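Local structure of cytochrome P450 CYP260B1 (Sorangium cellulosum, 5HIW) at residues A50-S55 with A276-F281; R109-R114 with D125-S130. The protein is a haem protein of the cytochrome P450 family, built mainly of helices, which holds protoporphyrin IX with its iron in a buried pocket. One frame throughout, in Å; residues are numbered along the deposited sequence. Where two conformers were deposited one is given.

Contact 1 of 2, residues A50-S55 with A276-F281; sequences AVLRDS and AGIVRF. With HEM (protoporphyrin IX containing Fe), chain B.
Leu52 lays a methyl over one face of the Arg280 guanidinium, while the edge of the same group grips a haem propionate. The site belongs to the cytochrome P450 fold, where strand 277-282 of the mixed sheet runs beside the haem and the end of helix 45-53 packs against it. The methyl is Leu52 CD2, 3.4 Å from Arg280 NH1. The two side chains cross at about a right angle.

The edge of the guanidinium meets the propionate in a two-pronged, nearly straight pair of bonds. Arg280 NH1 donates to HEM O1A at 2.7 Å, with an N-H...O angle of 173°. Arg280 NH2 donates to HEM O2A at 2.8 Å and is just as straight. NH2 also donates to Val279 O at 3.0 Å, from above the carbonyl plane. Three direct bonds therefore fix the rotation of the flat group. The positive charge probably steadies the propionate as a carboxylate. Tyr63, His80, Arg84 and His336 make other hydrogen bonds to HEM.

With CG beside the backbone N (chi1 -63°), the arginine chain leaves CB toward the haem, and the bend at chi2 only offsets it on the way. Along its aliphatic part, Val51 CG1 lies 4.1 Å from Arg280 CG, and the two side chains slide past each other in opposite directions. Leu52 CD2 also touches Ile278 CD1 at 3.8 Å, and Ile278 CD1 in turn packs on the propionate. Leu301 of strand 298-302 touches both Val51 and Leu52.

Polar links between helix and strand run through water. One molecule lies in the guanidinium plane; it accepts from Arg280 NE at 3.0 Å and donates to Val51 O at 2.7 Å.

Contact 2 of 2, residues R109-R114 with D125-S130; sequences RRVVER and DDFAIS
Val111 sets both methyls against Ser130, and one of them, CG1, also against the carbonyl of Asp126. This is helix-to-helix packing in the helical part of the cytochrome P450 fold: the end of helix 93-113 meets helix 123-128 and the first residue of helix 130-140. The tight side is small and almost all carbon, apart from one backbone oxygen. Val111 CG1 touches Ser130 CB at 3.7 Å and comes equally near the carbonyl oxygen of Asp126. Val111 CG2 lies against Ser130 CB from its own side, at 3.8 Å, so the valine fork straddles that carbon.

Phe127 adds one ring atom. Its CD1 is 4.0 Å from Val111 CG1, which approaches the ring obliquely. With CG anti to the backbone N (chi1 -178°), the ring extends to where Leu237 and Leu241 of helix 232-245 and Val352 of helix 341-358 also touch it. The helix backbone here makes a wider, pi-type turn at 125-128.

The other side is loose and wet. Here the segments are joined through three water molecules, without direct hydrogen bonds between them. One water donates both to Val111 O and to Asp126 O and so bridges the two carbonyls. The carboxylate of Asp126 is used differently: its OD2 accepts from the backbone N of Glu122. Arg114 is exposed, and its nearest approach to 125-130 is a loose 4.6 Å, from Arg114 NH1 to Ser130 CB. Its NH1 reaches across through the other two waters, both lying in the guanidinium plane at its edge. One of these is 3.1 Å from Arg114 NH1 and also hydrogen-bonds to Ser130 OG. The second accepts from Arg114 NH1 at 3.2 Å and donates to Ser130 O at 2.6 Å.

In the fold
From the N terminus, the chain forms the first strands of the mixed sheet and then helix 45-53, which carries the first half of contact 1. It runs on through helix 93-113 and turns back by strand 120-122 into helix 123-128. That closes contact 2, a short loop with only ten residues between its segments. A long, mostly helical course follows before strand 277-282 closes contact 1, so contact 2 is nested inside the larger loop. The centres are 35 Å apart, on opposite sides of the chain's centre. Contact 1 ties an early helix to the sheet beside the haem. Contact 2 joins consecutive helices in the helical part.

Contact 1 of 2, residues A50-S55 with A276-F281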
loop_
_atom_site.group_PDB
_atom_site.type_symbol
_atom_site.label_atom_id
_atom_site.label_comp_id
_atom_site.label_asym_id
_atom_site.label_seq_id
_atom_site.Cartn_x
_atom_site.Cartn_y
_atom_site.Cartn_z
ATOM N N ALA A 50 18.022 3.125 -9.589
ATOM C CA ALA A 50 18.566 4.252 -10.395
ATOM C C ALA A 50 17.490 5.206 -10.922
ATOM O O ALA A 50 17.638 6.454 -10.870
ATOM C CB ALA A 50 19.421 3.674 -11.549
ATOM N N VAL A 51 16.397 4.660 -11.492
ATOM C CA VAL A 51 15.303 5.494 -11.957
ATOM C C VAL A 51 14.748 6.278 -10.798
ATOM O O VAL A 51 14.481 7.480 -10.952
ATOM C CB VAL A 51 14.139 4.704 -12.596
ATOM C CG1 VAL A 51 12.951 5.607 -12.856
ATOM C CG2 VAL A 51 14.619 4.079 -13.913
ATOM N N LEU A 52 14.456 5.582 -9.687
ATOM C CA LEU A 52 13.870 6.302 -8.521
ATOM C C LEU A 52 14.804 7.432 -7.977
ATOM O O LEU A 52 14.309 8.456 -7.502
ATOM C CB LEU A 52 13.556 5.303 -7.401
ATOM C CG LEU A 52 12.382 4.332 -7.682
ATOM C CD1 LEU A 52 12.366 3.301 -6.557
ATOM C CD2 LEU A 52 11.057 5.095 -7.889
ATOM N N ARG A 53 16.114 7.221 -8.028
ATOM C CA ARG A 53 17.089 8.241 -7.641
ATOM C C ARG A 53 17.053 9.499 -8.539
ATOM O O ARG A 53 17.198 10.590 -8.055
ATOM C CB ARG A 53 18.513 7.644 -7.632
ATOM C CG ARG A 53 19.593 8.594 -7.159
ATOM C CD ARG A 53 20.942 7.907 -6.939
ATOM N NE ARG A 53 21.643 8.489 -5.787
ATOM C CZ ARG A 53 21.392 8.209 -4.499
ATOM N NH1 ARG A 53 20.449 7.334 -4.136
ATOM N NH2 ARG A 53 22.092 8.814 -3.554
ATOM N N ASP A 54 16.868 9.358 -9.843
ATOM C CA ASP A 54 16.906 10.499 -10.741
ATOM C C ASP A 54 15.496 11.036 -10.974
ATOM O O ASP A 54 14.832 10.725 -12.001
ATOM C CB ASP A 54 17.554 10.063 -12.066
ATOM C CG ASP A 54 17.801 11.219 -13.025
ATOM O OD1 ASP A 54 17.315 12.337 -12.816
ATOM O OD2 ASP A 54 18.466 10.973 -14.035
ATOM N N SER A 55 15.013 11.837 -10.055
ATOM C CA SER A 55 13.670 12.350 -10.194
ATOM C C SER A 55 13.482 13.429 -11.277
ATOM O O SER A 55 12.338 13.732 -11.628
ATOM C CB SER A 55 13.163 12.890 -8.846
ATOM O OG SER A 55 14.040 13.899 -8.333
ATOM N N ALA A 276 2.907 -4.018 -6.640
ATOM C CA ALA A 276 3.556 -4.507 -7.870
ATOM C C ALA A 276 4.436 -3.505 -8.604
ATOM O O ALA A 276 5.410 -3.892 -9.216
ATOM C CB ALA A 276 2.554 -5.038 -8.853
ATOM N N GLY A 277 4.081 -2.244 -8.584
ATOM C CA GLY A 277 4.806 -1.301 -9.398
ATOM C C GLY A 277 4.282 0.098 -9.280
ATOM O O GLY A 277 3.209 0.367 -8.645
ATOM N N ILE A 278 5.088 1.003 -9.822
ATOM C CA ILE A 278 4.774 2.398 -9.882
ATOM C C ILE A 278 5.259 2.933 -11.213
ATOM O O ILE A 278 6.108 2.298 -11.909
ATOM C CB ILE A 278 5.410 3.221 -8.749
ATOM C CG1 ILE A 278 6.860 2.889 -8.637
ATOM C CG2 ILE A 278 4.655 3.017 -7.455
ATOM C CD1 ILE A 278 7.557 3.564 -7.485
ATOM N N VAL A 279 4.765 4.121 -11.539
ATOM C CA VAL A 279 4.951 4.650 -12.832
ATOM C C VAL A 279 5.756 5.983 -12.770
ATOM O O VAL A 279 5.637 6.736 -11.802
ATOM C CB VAL A 279 3.573 4.922 -13.453
ATOM C CG1 VAL A 279 3.770 5.622 -14.764
ATOM C CG2 VAL A 279 2.788 3.592 -13.595
ATOM N N ARG A 280 6.620 6.189 -13.768
ATOM C CA ARG A 280 7.364 7.463 -14.010
ATOM C C ARG A 280 7.202 7.960 -15.459
ATOM O O ARG A 280 6.833 7.172 -16.358
ATOM C CB ARG A 280 8.829 7.243 -13.684
ATOM C CG ARG A 280 9.126 6.884 -12.201
ATOM C CD ARG A 280 8.920 8.135 -11.351
ATOM N NE ARG A 280 9.230 8.055 -9.938
ATOM C CZ ARG A 280 8.383 7.671 -8.963
ATOM N NH1 ARG A 280 8.780 7.679 -7.713
ATOM N NH2 ARG A 280 7.179 7.212 -9.269
ATOM N N PHE A 281 7.459 9.250 -15.635
ATOM C CA PHE A 281 7.321 10.003 -16.900
ATOM C C PHE A 281 8.722 10.390 -17.322
ATOM O O PHE A 281 9.488 10.921 -16.522
ATOM C CB PHE A 281 6.458 11.224 -16.736
ATOM C CG PHE A 281 6.324 12.023 -18.033
ATOM C CD1 PHE A 281 7.301 12.967 -18.381
ATOM C CD2 PHE A 281 5.319 11.726 -18.951
ATOM C CE1 PHE A 281 7.245 13.659 -19.588
ATOM C CE2 PHE A 281 5.231 12.448 -20.156
ATOM C CZ PHE A 281 6.204 13.391 -20.475
HETATM C CHA HEM B . 3.923 6.847 -1.573
HETATM C CHB HEM B . 3.237 2.058 -1.088
HETATM C CHC HEM B . 0.645 2.829 2.877
HETATM C CHD HEM B . 0.560 7.492 1.782
HETATM C C1A HEM B . 4.031 5.498 -1.757
HETATM C C2A HEM B . 4.794 4.850 -2.766
HETATM C C3A HEM B . 4.633 3.499 -2.608
HETATM C C4A HEM B . 3.667 3.314 -1.565
HETATM C CMA HEM B . 5.262 2.402 -3.491
HETATM C CAA HEM B . 5.748 5.528 -3.743
HETATM C CBA HEM B . 4.955 6.121 -4.919
HETATM C CGA HEM B . 5.836 6.567 -6.034
HETATM O O1A HEM B . 7.088 6.709 -5.839
HETATM O O2A HEM B . 5.372 6.612 -7.201
HETATM C C1B HEM B . 2.447 1.850 -0.023
HETATM C C2B HEM B . 2.180 0.534 0.489
HETATM C C3B HEM B . 1.448 0.768 1.637
HETATM C C4B HEM B . 1.252 2.212 1.787
HETATM C CMB HEM B . 2.530 -0.855 -0.073
HETATM C CAB HEM B . 0.930 -0.322 2.427
HETATM C CBB HEM B . 0.008 -0.332 3.331
HETATM C C1C HEM B . 0.391 4.199 2.938
HETATM C C2C HEM B . -0.346 4.788 4.014
HETATM C C3C HEM B . -0.371 6.116 3.686
HETATM C C4C HEM B . 0.284 6.310 2.433
HETATM C CMC HEM B . -0.886 3.950 5.148
HETATM C CAC HEM B . -0.978 7.225 4.447
HETATM C CBC HEM B . -1.075 7.166 5.767
HETATM C C1D HEM B . 1.498 7.647 0.768
HETATM C C2D HEM B . 1.792 9.009 0.250
HETATM C C3D HEM B . 2.718 8.841 -0.687
HETATM C C4D HEM B . 3.004 7.398 -0.708
HETATM C CMD HEM B . 1.117 10.315 0.623
HETATM C CAD HEM B . 3.448 9.920 -1.504
HETATM C CBD HEM B . 4.729 10.274 -0.772
HETATM C CGD HEM B . 5.534 11.375 -1.476
HETATM O O1D HEM B . 5.395 11.634 -2.711
HETATM O O2D HEM B . 6.394 12.062 -0.829
HETATM N NA HEM B . 3.358 4.507 -1.010
HETATM N NB HEM B . 1.994 2.784 0.844
HETATM N NC HEM B . 0.811 5.087 2.050
HETATM N ND HEM B . 2.241 6.702 0.142
HETATM FE FE HEM B . 2.148 4.797 0.507
HETATM O O HOH W 1 12.147 8.681 -10.431
HETATM O O HOH W 2 11.524 9.725 -7.732
HETATM O O HOH W 3 0.372 4.682 -0.943
#

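Contact 2 of 2, residues R109-R114 with D125-S130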
loop_
_atom_site.group_PDB
_atom_site.type_symbol
_atom_site.label_atom_id
_atom_site.label_comp_id
_atom_site.label_asym_id
_atom_site.label_seq_id
_atom_site.Cartn_x
_atom_site.Cartn_y
_atom_site.Cartn_z
ATOM N N ARG A 109 -9.353 -4.424 18.102
ATOM C CA ARG A 109 -10.121 -5.225 19.075
ATOM C C ARG A 109 -11.541 -5.498 18.613
ATOM O O ARG A 109 -12.006 -6.592 18.797
ATOM C CB ARG A 109 -10.210 -4.574 20.471
ATOM C CG ARG A 109 -8.977 -4.932 21.294
ATOM C CD ARG A 109 -9.025 -4.439 22.725
ATOM N NE ARG A 109 -7.651 -4.334 23.206
ATOM C CZ ARG A 109 -6.855 -5.381 23.414
ATOM N NH1 ARG A 109 -7.265 -6.638 23.256
ATOM N NH2 ARG A 109 -5.632 -5.173 23.822
ATOM N N ARG A 110 -12.191 -4.501 18.033
ATOM C CA ARG A 110 -13.575 -4.617 17.572
ATOM C C ARG A 110 -13.613 -5.620 16.389
ATOM O O ARG A 110 -14.485 -6.495 16.286
ATOM C CB ARG A 110 -14.066 -3.219 17.168
ATOM C CG ARG A 110 -15.524 -3.073 16.701
ATOM C CD ARG A 110 -15.894 -1.613 16.344
ATOM N NE ARG A 110 -15.067 -0.592 17.028
ATOM C CZ ARG A 110 -14.323 0.331 16.399
ATOM N NH1 ARG A 110 -14.321 0.407 15.070
ATOM N NH2 ARG A 110 -13.582 1.185 17.100
ATOM N N VAL A 111 -12.664 -5.468 15.486
ATOM C CA VAL A 111 -12.598 -6.298 14.281
ATOM C C VAL A 111 -12.411 -7.764 14.674
ATOM O O VAL A 111 -13.106 -8.674 14.169
ATOM C CB VAL A 111 -11.491 -5.772 13.312
ATOM C CG1 VAL A 111 -11.213 -6.793 12.223
ATOM C CG2 VAL A 111 -11.880 -4.480 12.676
ATOM N N VAL A 112 -11.504 -8.029 15.612
ATOM C CA VAL A 112 -11.172 -9.359 16.017
ATOM C C VAL A 112 -12.342 -9.980 16.825
ATOM O O VAL A 112 -12.691 -11.154 16.625
ATOM C CB VAL A 112 -9.903 -9.353 16.869
ATOM C CG1 VAL A 112 -9.735 -10.659 17.617
ATOM C CG2 VAL A 112 -8.682 -9.087 15.992
ATOM N N GLU A 113 -12.954 -9.164 17.701
ATOM C CA GLU A 113 -14.117 -9.555 18.510
ATOM C C GLU A 113 -15.223 -10.150 17.645
ATOM O O GLU A 113 -15.885 -11.132 18.033
ATOM C CB GLU A 113 -14.676 -8.342 19.284
ATOM C CG GLU A 113 -15.982 -8.594 20.043
ATOM C CD GLU A 113 -15.780 -9.615 21.129
ATOM O OE1 GLU A 113 -14.682 -9.556 21.699
ATOM O OE2 GLU A 113 -16.670 -10.465 21.402
ATOM N N ARG A 114 -15.438 -9.558 16.470
ATOM C CA ARG A 114 -16.483 -10.026 15.565
ATOM C C ARG A 114 -16.240 -11.441 15.134
ATOM O O ARG A 114 -17.186 -12.082 14.716
ATOM C CB ARG A 114 -16.646 -9.174 14.304
ATOM C CG ARG A 114 -17.170 -7.743 14.523
ATOM C CD ARG A 114 -17.024 -6.842 13.284
ATOM N NE ARG A 114 -17.241 -5.445 13.674
ATOM C CZ ARG A 114 -16.573 -4.371 13.217
ATOM N NH1 ARG A 114 -15.644 -4.449 12.250
ATOM N NH2 ARG A 114 -16.900 -3.178 13.715
ATOM N N ASP A 125 -12.032 -10.163 3.488
ATOM C CA ASP A 125 -13.239 -9.408 3.829
ATOM C C ASP A 125 -13.338 -9.111 5.311
ATOM O O ASP A 125 -13.763 -7.994 5.698
ATOM C CB ASP A 125 -14.473 -10.230 3.399
ATOM C CG ASP A 125 -14.737 -10.226 1.899
ATOM O OD1 ASP A 125 -14.124 -9.484 1.109
ATOM O OD2 ASP A 125 -15.613 -11.008 1.469
ATOM N N ASP A 126 -13.009 -10.099 6.169
ATOM C CA ASP A 126 -13.271 -10.076 7.619
ATOM C C ASP A 126 -12.167 -9.396 8.490
ATOM O O ASP A 126 -12.329 -9.248 9.698
ATOM C CB ASP A 126 -13.470 -11.575 8.139
ATOM C CG ASP A 126 -14.797 -12.284 7.567
ATOM O OD1 ASP A 126 -15.665 -11.525 7.137
ATOM O OD2 ASP A 126 -14.897 -13.548 7.473
ATOM N N PHE A 127 -11.019 -9.083 7.901
ATOM C CA PHE A 127 -9.902 -8.458 8.599
ATOM C C PHE A 127 -9.207 -7.423 7.709
ATOM O O PHE A 127 -9.085 -6.258 8.127
ATOM C CB PHE A 127 -8.921 -9.513 9.052
ATOM C CG PHE A 127 -7.758 -8.976 9.834
ATOM C CD1 PHE A 127 -7.862 -8.742 11.163
ATOM C CD2 PHE A 127 -6.571 -8.634 9.169
ATOM C CE1 PHE A 127 -6.767 -8.302 11.895
ATOM C CE2 PHE A 127 -5.490 -8.168 9.879
ATOM C CZ PHE A 127 -5.605 -7.989 11.241
ATOM N N ALA A 128 -8.678 -7.825 6.545
ATOM C CA ALA A 128 -7.830 -6.943 5.757
ATOM C C ALA A 128 -8.606 -5.703 5.297
ATOM O O ALA A 128 -8.057 -4.609 5.235
ATOM C CB ALA A 128 -7.178 -7.644 4.594
ATOM N N ILE A 129 -9.879 -5.858 5.005
ATOM C CA ILE A 129 -10.689 -4.735 4.583
ATOM C C ILE A 129 -11.143 -3.979 5.867
ATOM O O ILE A 129 -11.217 -2.782 5.872
ATOM C CB ILE A 129 -11.996 -5.230 3.799
ATOM C CG1 ILE A 129 -11.711 -5.685 2.370
ATOM C CG2 ILE A 129 -13.042 -4.141 3.755
ATOM C CD1 ILE A 129 -11.198 -4.624 1.466
ATOM N N SER A 130 -11.613 -4.725 6.825
ATOM C CA SER A 130 -12.287 -4.216 8.069
ATOM C C SER A 130 -11.414 -3.271 8.853
ATOM O O SER A 130 -11.866 -2.217 9.417
ATOM C CB SER A 130 -12.534 -5.367 9.047
ATOM O OG SER A 130 -13.457 -6.226 8.532
HETATM O O HOH W 4 -14.140 -9.000 11.595
HETATM O O HOH W 5 -14.204 -2.206 10.552
HETATM O O HOH W 6 -15.052 -6.913 10.509
#